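Local coordinates for protein tRNA-5-methyluridine(54) 2-sulfurtransferase (Pyrococcus horikoshii, PDB 3VRH) that catalyses the ATP-dependent 2-thiolation of 5-methyluridine at position 54 in the T loop of tRNAs, a modification that stabilises tRNAs of thermophiles against heat, at residues E23-F26 and K27-F30. Sequence-based numbering, arbitrary orientation.
With ZN (zinc ion), chain B.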
loop_
_atom_site.group_PDB
_atom_site.type_symbol
_atom_site.label_atom_id
_atom_site.label_comp_id
_atom_site.label_asym_id
_atom_site.label_seq_id
_atom_site.Cartn_x
_atom_site.Cartn_y
_atom_site.Cartn_z
ATOM N N GLU A 23 21.238 -20.880 -19.317
ATOM C CA GLU A 23 19.886 -21.364 -19.547
ATOM C C GLU A 23 19.533 -22.582 -18.709
ATOM O O GLU A 23 18.504 -22.602 -18.048
ATOM C CB GLU A 23 19.694 -21.707 -21.020
ATOM C CG GLU A 23 19.399 -20.527 -21.918
ATOM C CD GLU A 23 18.774 -20.970 -23.233
ATOM O OE1 GLU A 23 18.935 -20.252 -24.247
ATOM O OE2 GLU A 23 18.124 -22.047 -23.240
ATOM N N GLU A 24 20.389 -23.604 -18.737
ATOM C CA GLU A 24 20.051 -24.870 -18.092
ATOM C C GLU A 24 20.079 -24.763 -16.584
ATOM O O GLU A 24 19.235 -25.343 -15.900
ATOM C CB GLU A 24 20.966 -25.991 -18.575
ATOM C CG GLU A 24 20.659 -26.438 -19.998
ATOM C CD GLU A 24 19.229 -26.943 -20.155
ATOM O OE1 GLU A 24 18.758 -27.698 -19.269
ATOM O OE2 GLU A 24 18.573 -26.577 -21.155
ATOM N N HIS A 25 21.044 -24.012 -16.059
ATOM C CA HIS A 25 21.133 -23.813 -14.619
ATOM C C HIS A 25 20.062 -22.862 -14.110
ATOM O O HIS A 25 19.683 -22.933 -12.938
ATOM C CB HIS A 25 22.534 -23.369 -14.170
ATOM C CG HIS A 25 23.492 -24.505 -14.035
ATOM N ND1 HIS A 25 24.554 -24.679 -14.888
ATOM C CD2 HIS A 25 23.504 -25.570 -13.201
ATOM C CE1 HIS A 25 25.207 -25.780 -14.570
ATOM N NE2 HIS A 25 24.588 -26.345 -13.549
ATOM N N PHE A 26 19.577 -21.976 -14.981
ATOM C CA PHE A 26 18.427 -21.155 -14.622
ATOM C C PHE A 26 17.162 -22.008 -14.506
ATOM O O PHE A 26 16.400 -21.870 -13.544
ATOM C CB PHE A 26 18.189 -20.036 -15.637
ATOM C CG PHE A 26 16.870 -19.354 -15.459
ATOM C CD1 PHE A 26 16.619 -18.585 -14.323
ATOM C CD2 PHE A 26 15.864 -19.502 -16.402
ATOM C CE1 PHE A 26 15.394 -17.963 -14.144
ATOM C CE2 PHE A 26 14.634 -18.884 -16.231
ATOM C CZ PHE A 26 14.395 -18.114 -15.100
ATOM N N LYS A 27 16.941 -22.875 -15.500
ATOM C CA LYS A 27 15.793 -23.786 -15.498
ATOM C C LYS A 27 15.770 -24.563 -14.195
ATOM O O LYS A 27 14.744 -24.634 -13.510
ATOM C CB LYS A 27 15.859 -24.740 -16.698
ATOM C CG LYS A 27 15.316 -24.108 -17.979
ATOM C CD LYS A 27 15.811 -24.782 -19.268
ATOM C CE LYS A 27 15.523 -26.268 -19.318
ATOM N NZ LYS A 27 15.751 -26.817 -20.706
ATOM N N GLU A 28 16.931 -25.113 -13.850
ATOM C CA GLU A 28 17.111 -25.875 -12.619
ATOM C C GLU A 28 16.820 -25.040 -11.375
ATOM O O GLU A 28 16.084 -25.474 -10.482
ATOM C CB GLU A 28 18.533 -26.445 -12.569
ATOM C CG GLU A 28 18.863 -27.163 -11.274
ATOM C CD GLU A 28 20.187 -27.936 -11.327
ATOM O OE1 GLU A 28 20.998 -27.713 -12.257
ATOM O OE2 GLU A 28 20.413 -28.775 -10.425
ATOM N N TYR A 29 17.385 -23.836 -11.316
ATOM C CA TYR A 29 17.083 -22.926 -10.211
ATOM C C TYR A 29 15.572 -22.680 -10.102
ATOM O O TYR A 29 14.991 -22.716 -9.006
ATOM C CB TYR A 29 17.856 -21.611 -10.380
ATOM C CG TYR A 29 17.223 -20.396 -9.736
ATOM C CD1 TYR A 29 16.303 -19.623 -10.438
ATOM C CD2 TYR A 29 17.558 -20.008 -8.439
ATOM C CE1 TYR A 29 15.714 -18.514 -9.867
ATOM C CE2 TYR A 29 16.978 -18.886 -7.849
ATOM C CZ TYR A 29 16.055 -18.140 -8.576
ATOM O OH TYR A 29 15.449 -17.026 -8.036
ATOM N N PHE A 30 14.923 -22.469 -11.240
ATOM C CA PHE A 30 13.505 -22.103 -11.222
ATOM C C PHE A 30 12.673 -23.279 -10.724
ATOM O O PHE A 30 11.780 -23.125 -9.878
ATOM C CB PHE A 30 13.064 -21.678 -12.621
ATOM C CG PHE A 30 11.671 -21.105 -12.692
ATOM C CD1 PHE A 30 10.577 -21.927 -12.890
ATOM C CD2 PHE A 30 11.462 -19.723 -12.639
ATOM C CE1 PHE A 30 9.299 -21.402 -12.990
ATOM C CE2 PHE A 30 10.177 -19.200 -12.734
ATOM C CZ PHE A 30 9.100 -20.051 -12.913
HETATM ZN ZN ZN B . 25.598 -23.119 -16.085
#
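Two bent chains bring Glu24 and Lys27 together at the first turn of helix 23-40: Glu24 folds at its second torsion (chi2 -59°) and Lys27 at its third (chi3 56°), and the two run alongside each other in the same direction. Lys27 NZ then donates to Glu24 OE2 at 2.9 Å, reaching it on the syn side and somewhat out of the carboxylate plane, in an i to i+3 salt bridge. The methylene carbons of Lys27 on the way there run past the carbonyl oxygen of Glu23, with CG 3.5 Å from Glu23 O. On another side of the turn, His25 ND1 binds the zinc ion at 2.2 Å. Cys3, Cys6 and Cys22 supply the other three ligands of this Cys3His site in the N-terminal zinc-binding module, so the start of the helix is tied directly to the metal. The extended chain of Glu28 lies beside the imidazole, its carboxylate 15° from the ring plane, and puts OE1 3.4 Å from His25 CD2; its OE2 forms a salt bridge with Arg32. The zinc on ND1 probably polarises the ring, and the carboxylate beside CD2 may add to this weakly. Phe26 turns its ring to the buried side, where CD1 comes 4.0 Å from Tyr29 CD1 and CZ 4.2 Å from Phe30 CD2. Helix 201-211 and strand 12-14 cover Phe26, Tyr207 stacks on Phe30, and Tyr29 OH is hydrogen-bonded to Glu203. Along the backbone, i to i+4 hydrogen bonds run from Lys27 N to Glu23 O through to Phe30 N and Phe26 O, the last at 2.8 Å.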